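Local coordinates for protein CytC3 (Streptomyces, PDB 3GJA) that acts as a nonheme iron halogenase with a cupin-type beta-barrel fold, and probably chlorinates unactivated carbon atoms of its substrate, at residues A[36-41]-A[226-231]; A[75-80]-A[151-156]. All blocks are in the same frame, centred on the assembly; numbering follows the deposited sequence.

Contact 1. Residues A[36-41]-A[226-231]; sequences EMTRRW and LKPGEA
The type II beta turn K227 to E230, which leads into strand 230-235, presents its P228-G229 corner to M37 and T38 of helix 34-49 and illustrates how a helix can rest on a proline ring and a residue without a side chain. CB of M37 lies 3.5 Å from CA of G229, and its CG comes nearer the turn, 3.3 Å from the G229 N. With CG anti to the backbone N (chi1 -176°), the methionine runs along the glycine before bending at its next two torsions and turning its thioether away, toward F153. Alongside, T38 OG1 is 4.1 Å from CB of P228, while the same hydroxyl is hydrogen-bonded to P34 O. The turn is closed by E230 N donating to K227 O at 3.0 Å, and is braced by K227 N reaching E230 OE1. G229, at a positive phi of 98°, is the tight point: a beta carbon there would crowd both M37 CB and the preceding carbonyl oxygen. Cutting M37 back to an alanine removes CG and the thioether, and would probably leave a gap between the turn and F153. No polar bond links the segments, so the contact rests on van der Waals packing, which depends on shape.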
loop_
_atom_site.group_PDB
_atom_site.type_symbol
_atom_site.label_atom_id
_atom_site.label_comp_id
_atom_site.label_asym_id
_atom_site.label_seq_id
_atom_site.Cartn_x
_atom_site.Cartn_y
_atom_site.Cartn_z
ATOM N N GLU A 36 -1.838 2.971 20.384
ATOM C CA GLU A 36 -2.867 3.572 19.547
ATOM C C GLU A 36 -3.135 2.685 18.332
ATOM O O GLU A 36 -4.285 2.424 17.995
ATOM C CB GLU A 36 -2.425 4.977 19.108
ATOM C CG GLU A 36 -3.347 5.676 18.109
ATOM C CD GLU A 36 -4.803 5.707 18.556
ATOM O OE1 GLU A 36 -5.059 5.626 19.775
ATOM O OE2 GLU A 36 -5.692 5.826 17.688
ATOM N N MET A 37 -2.076 2.209 17.682
ATOM C CA MET A 37 -2.252 1.345 16.515
ATOM C C MET A 37 -2.978 0.080 16.939
ATOM O O MET A 37 -3.875 -0.397 16.238
ATOM C CB MET A 37 -0.905 0.952 15.903
ATOM C CG MET A 37 -1.032 0.130 14.614
ATOM S SD MET A 37 -1.566 1.127 13.193
ATOM C CE MET A 37 -3.322 0.800 13.146
ATOM N N THR A 38 -2.587 -0.457 18.094
ATOM C CA THR A 38 -3.193 -1.678 18.609
ATOM C C THR A 38 -4.676 -1.463 18.859
ATOM O O THR A 38 -5.504 -2.306 18.507
ATOM C CB THR A 38 -2.489 -2.154 19.916
ATOM O OG1 THR A 38 -1.196 -2.684 19.591
ATOM C CG2 THR A 38 -3.301 -3.240 20.619
ATOM N N ARG A 39 -5.006 -0.326 19.458
ATOM C CA ARG A 39 -6.391 0.013 19.748
ATOM C C ARG A 39 -7.214 -0.014 18.454
ATOM O O ARG A 39 -8.310 -0.569 18.420
ATOM C CB ARG A 39 -6.466 1.410 20.367
ATOM C CG ARG A 39 -7.619 1.594 21.338
ATOM C CD ARG A 39 -7.999 3.066 21.530
ATOM N NE ARG A 39 -8.928 3.514 20.493
ATOM C CZ ARG A 39 -8.590 4.276 19.462
ATOM N NH1 ARG A 39 -7.341 4.689 19.331
ATOM N NH2 ARG A 39 -9.492 4.605 18.555
ATOM N N ARG A 40 -6.678 0.596 17.397
ATOM C CA ARG A 40 -7.354 0.652 16.095
ATOM C C ARG A 40 -7.498 -0.729 15.464
ATOM O O ARG A 40 -8.570 -1.104 14.993
ATOM C CB ARG A 40 -6.574 1.560 15.136
ATOM C CG ARG A 40 -6.701 3.031 15.450
ATOM C CD ARG A 40 -5.662 3.876 14.739
ATOM N NE ARG A 40 -5.928 5.291 14.976
ATOM C CZ ARG A 40 -6.665 6.058 14.178
ATOM N NH1 ARG A 40 -7.202 5.550 13.073
ATOM N NH2 ARG A 40 -6.893 7.326 14.501
ATOM N N TRP A 41 -6.403 -1.479 15.453
ATOM C CA TRP A 41 -6.405 -2.815 14.880
ATOM C C TRP A 41 -7.393 -3.710 15.611
ATOM O O TRP A 41 -7.996 -4.598 15.004
ATOM C CB TRP A 41 -5.000 -3.416 14.949
ATOM C CG TRP A 41 -4.912 -4.850 14.530
ATOM C CD1 TRP A 41 -4.243 -5.846 15.182
ATOM C CD2 TRP A 41 -5.497 -5.456 13.367
ATOM N NE1 TRP A 41 -4.375 -7.034 14.503
ATOM C CE2 TRP A 41 -5.140 -6.827 13.387
ATOM C CE3 TRP A 41 -6.287 -4.977 12.311
ATOM C CZ2 TRP A 41 -5.549 -7.727 12.392
ATOM C CZ3 TRP A 41 -6.693 -5.875 11.315
ATOM C CH2 TRP A 41 -6.322 -7.236 11.368
ATOM N N LEU A 226 9.502 -3.886 12.747
ATOM C CA LEU A 226 8.587 -2.780 13.009
ATOM C C LEU A 226 7.738 -2.979 14.254
ATOM O O LEU A 226 7.289 -4.078 14.542
ATOM C CB LEU A 226 7.641 -2.584 11.814
ATOM C CG LEU A 226 8.239 -2.316 10.429
ATOM C CD1 LEU A 226 7.147 -2.454 9.362
ATOM C CD2 LEU A 226 8.868 -0.933 10.395
ATOM N N LYS A 227 7.505 -1.904 14.991
ATOM C CA LYS A 227 6.658 -1.991 16.166
ATOM C C LYS A 227 5.265 -1.660 15.666
ATOM O O LYS A 227 5.107 -1.128 14.567
ATOM C CB LYS A 227 7.082 -0.960 17.205
ATOM C CG LYS A 227 8.497 -1.156 17.698
ATOM C CD LYS A 227 8.842 -0.157 18.781
ATOM C CE LYS A 227 10.265 -0.364 19.268
ATOM N NZ LYS A 227 10.625 0.630 20.316
ATOM N N PRO A 228 4.232 -1.991 16.447
ATOM C CA PRO A 228 2.888 -1.662 15.964
ATOM C C PRO A 228 2.835 -0.151 15.760
ATOM O O PRO A 228 3.311 0.607 16.605
ATOM C CB PRO A 228 1.990 -2.118 17.113
ATOM C CG PRO A 228 2.757 -3.259 17.712
ATOM C CD PRO A 228 4.175 -2.740 17.715
ATOM N N GLY A 229 2.289 0.291 14.634
ATOM C CA GLY A 229 2.205 1.720 14.401
ATOM C C GLY A 229 3.316 2.265 13.529
ATOM O O GLY A 229 3.244 3.403 13.048
ATOM N N GLU A 230 4.360 1.472 13.327
ATOM C CA GLU A 230 5.452 1.919 12.474
ATOM C C GLU A 230 5.219 1.396 11.071
ATOM O O GLU A 230 4.498 0.421 10.873
ATOM C CB GLU A 230 6.796 1.408 12.982
ATOM C CG GLU A 230 7.167 1.912 14.355
ATOM C CD GLU A 230 8.576 1.520 14.739
ATOM O OE1 GLU A 230 8.928 0.327 14.586
ATOM O OE2 GLU A 230 9.330 2.401 15.199
ATOM N N ALA A 231 5.837 2.046 10.097
ATOM C CA ALA A 231 5.691 1.631 8.720
ATOM C C ALA A 231 7.000 1.738 7.967
ATOM O O ALA A 231 7.940 2.421 8.394
ATOM C CB ALA A 231 4.642 2.492 8.025
#

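Contact 2. Residues A[75-80]-A[151-156]; sequences DLLAEH and TAFTHS
A buried polar and aromatic contact joins H80 and L77 of helix 75-82 to T151 and F153, at the end of strand 147-152 and in the loop just beyond it. Its polar part is one well-formed hydrogen bond: H80 NE2 donates to T151 OG1 over 3.0 Å, with an N-H...O angle of 163°. The hydroxyl oxygen lies in the plane of the imidazole, and the N-H is directed nearly straight at it from the ring edge. The two side chains arrive from opposite directions. T151 sets OG1 anti to its own carbonyl carbon (chi1 -58°), and its other branch, CG2, packs 3.7 Å from H80 CE1, so that both arms of the threonine hold the same end of the ring.

The strand belongs to the antiparallel sheet of the beta barrel, the cupin-type core of the phytanoyl-CoA dioxygenase family. Here a short helix lies against that sheet, H80 supplying the one hydrogen bond between 75-80 and 151-156 and L77 adding apolar contact.

F153 takes up one face of the histidine. Its edge is turned toward the imidazole in a T-shaped stack, the ring planes 79° apart and the centroids separated by 5.5 Å. The closest atoms of the pair are F153 CE1 and H80 CE1, at 3.8 Å. The neighbouring rim atom, F153 CZ, meets CD1 of L77 at 4.2 Å, also near the phenyl plane. L77 comes three residues before H80 on the helix, so successive turns of one helical face share the edge of one phenyl ring. F256 of the adjacent strand 253-262 meets both the H80 and F153 rings and also touches L77, while F105 of strand 98-108 touches L77 and F153.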
loop_
_atom_site.group_PDB
_atom_site.type_symbol
_atom_site.label_atom_id
_atom_site.label_comp_id
_atom_site.label_asym_id
_atom_site.label_seq_id
_atom_site.Cartn_x
_atom_site.Cartn_y
_atom_site.Cartn_z
ATOM N N ASP A 75 -14.206 3.021 8.238
ATOM C CA ASP A 75 -13.750 4.346 8.648
ATOM C C ASP A 75 -12.309 4.451 9.110
ATOM O O ASP A 75 -11.580 5.317 8.645
ATOM C CB ASP A 75 -14.664 4.914 9.740
ATOM C CG ASP A 75 -16.036 5.299 9.210
ATOM O OD1 ASP A 75 -16.118 5.701 8.035
ATOM O OD2 ASP A 75 -17.026 5.211 9.966
ATOM N N LEU A 76 -11.901 3.588 10.035
ATOM C CA LEU A 76 -10.531 3.618 10.551
ATOM C C LEU A 76 -9.488 3.374 9.448
ATOM O O LEU A 76 -8.344 3.825 9.540
ATOM C CB LEU A 76 -10.388 2.580 11.666
ATOM C CG LEU A 76 -10.186 3.044 13.117
ATOM C CD1 LEU A 76 -10.679 4.461 13.332
ATOM C CD2 LEU A 76 -10.903 2.072 14.037
ATOM N N LEU A 77 -9.887 2.657 8.407
ATOM C CA LEU A 77 -8.992 2.385 7.293
ATOM C C LEU A 77 -9.048 3.561 6.326
ATOM O O LEU A 77 -8.048 3.901 5.689
ATOM C CB LEU A 77 -9.394 1.083 6.595
ATOM C CG LEU A 77 -8.519 -0.157 6.814
ATOM C CD1 LEU A 77 -7.878 -0.147 8.200
ATOM C CD2 LEU A 77 -9.363 -1.405 6.596
ATOM N N ALA A 78 -10.217 4.190 6.230
ATOM C CA ALA A 78 -10.379 5.356 5.361
ATOM C C ALA A 78 -9.461 6.448 5.905
ATOM O O ALA A 78 -8.777 7.142 5.151
ATOM C CB ALA A 78 -11.831 5.837 5.369
ATOM N N GLU A 79 -9.441 6.581 7.225
ATOM C CA GLU A 79 -8.604 7.578 7.870
ATOM C C GLU A 79 -7.124 7.225 7.747
ATOM O O GLU A 79 -6.284 8.100 7.530
ATOM C CB GLU A 79 -8.968 7.695 9.348
ATOM C CG GLU A 79 -8.119 8.709 10.085
ATOM C CD GLU A 79 -8.305 8.650 11.580
ATOM O OE1 GLU A 79 -9.199 7.912 12.039
ATOM O OE2 GLU A 79 -7.556 9.344 12.296
ATOM N N HIS A 80 -6.804 5.940 7.889
ATOM C CA HIS A 80 -5.415 5.499 7.802
ATOM C C HIS A 80 -4.742 5.949 6.510
ATOM O O HIS A 80 -3.656 6.517 6.546
ATOM C CB HIS A 80 -5.321 3.970 7.917
ATOM C CG HIS A 80 -3.945 3.477 8.249
ATOM N ND1 HIS A 80 -3.483 3.378 9.544
ATOM C CD2 HIS A 80 -2.911 3.111 7.453
ATOM C CE1 HIS A 80 -2.225 2.975 9.532
ATOM N NE2 HIS A 80 -1.852 2.806 8.275
ATOM N N THR A 151 2.206 -0.517 6.893
ATOM C CA THR A 151 2.079 -0.259 8.324
ATOM C C THR A 151 1.931 -1.564 9.097
ATOM O O THR A 151 1.141 -2.433 8.725
ATOM C CB THR A 151 0.843 0.626 8.643
ATOM O OG1 THR A 151 0.945 1.874 7.943
ATOM C CG2 THR A 151 0.759 0.916 10.142
ATOM N N ALA A 152 2.693 -1.701 10.174
ATOM C CA ALA A 152 2.616 -2.895 11.003
ATOM C C ALA A 152 1.469 -2.712 11.994
ATOM O O ALA A 152 1.508 -1.813 12.829
ATOM C CB ALA A 152 3.929 -3.095 11.747
ATOM N N PHE A 153 0.440 -3.548 11.889
ATOM C CA PHE A 153 -0.711 -3.458 12.789
ATOM C C PHE A 153 -0.415 -4.305 14.015
ATOM O O PHE A 153 -0.964 -4.101 15.097
ATOM C CB PHE A 153 -1.978 -3.972 12.088
ATOM C CG PHE A 153 -2.688 -2.927 11.252
ATOM C CD1 PHE A 153 -2.100 -1.688 11.000
ATOM C CD2 PHE A 153 -3.941 -3.190 10.714
ATOM C CE1 PHE A 153 -2.748 -0.728 10.231
ATOM C CE2 PHE A 153 -4.604 -2.231 9.934
ATOM C CZ PHE A 153 -4.007 -1.003 9.695
ATOM N N THR A 154 0.468 -5.266 13.802
ATOM C CA THR A 154 0.929 -6.198 14.814
ATOM C C THR A 154 2.442 -5.972 14.760
ATOM O O THR A 154 2.918 -5.306 13.846
ATOM C CB THR A 154 0.559 -7.628 14.367
ATOM O OG1 THR A 154 -0.446 -8.161 15.233
ATOM C CG2 THR A 154 1.757 -8.514 14.331
ATOM N N HIS A 155 3.211 -6.477 15.713
ATOM C CA HIS A 155 4.646 -6.255 15.602
ATOM C C HIS A 155 5.173 -7.122 14.454
ATOM O O HIS A 155 4.663 -8.212 14.203
ATOM C CB HIS A 155 5.378 -6.608 16.912
ATOM C CG HIS A 155 5.313 -8.060 17.281
ATOM N ND1 HIS A 155 6.265 -8.669 18.072
ATOM C CD2 HIS A 155 4.395 -9.017 16.997
ATOM C CE1 HIS A 155 5.937 -9.935 18.261
ATOM N NE2 HIS A 155 4.807 -10.171 17.620
ATOM N N SER A 156 6.167 -6.622 13.736
ATOM C CA SER A 156 6.759 -7.387 12.649
ATOM C C SER A 156 8.197 -7.625 13.074
ATOM O O SER A 156 9.014 -6.701 13.096
ATOM C CB SER A 156 6.725 -6.609 11.334
ATOM O OG SER A 156 7.272 -7.391 10.289
#

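In the fold
The centres of the two contacts lie about 6 Å apart, and F153 is where they meet: M37 CE of contact 1 comes 3.3 Å from F153 CE1, and W41 CE3, on the same helix as M37, packs 3.4 Å from F153 CD2. Backbone joins them as well, since strands 230-235 and 147-152 are neighbours in the sheet, with probable hydrogen bonds from A152 N to E230 O and from L226 N to S156 O, both 2.9 Å. On the helical side, R40 and E79 form a salt bridge that ties helix 34-49 to helix 75-82. Along the chain, contact 2 is nested in the loop closed by contact 1. In space, these neighbouring strands and F153 give both helices one shared region of the barrel sheet.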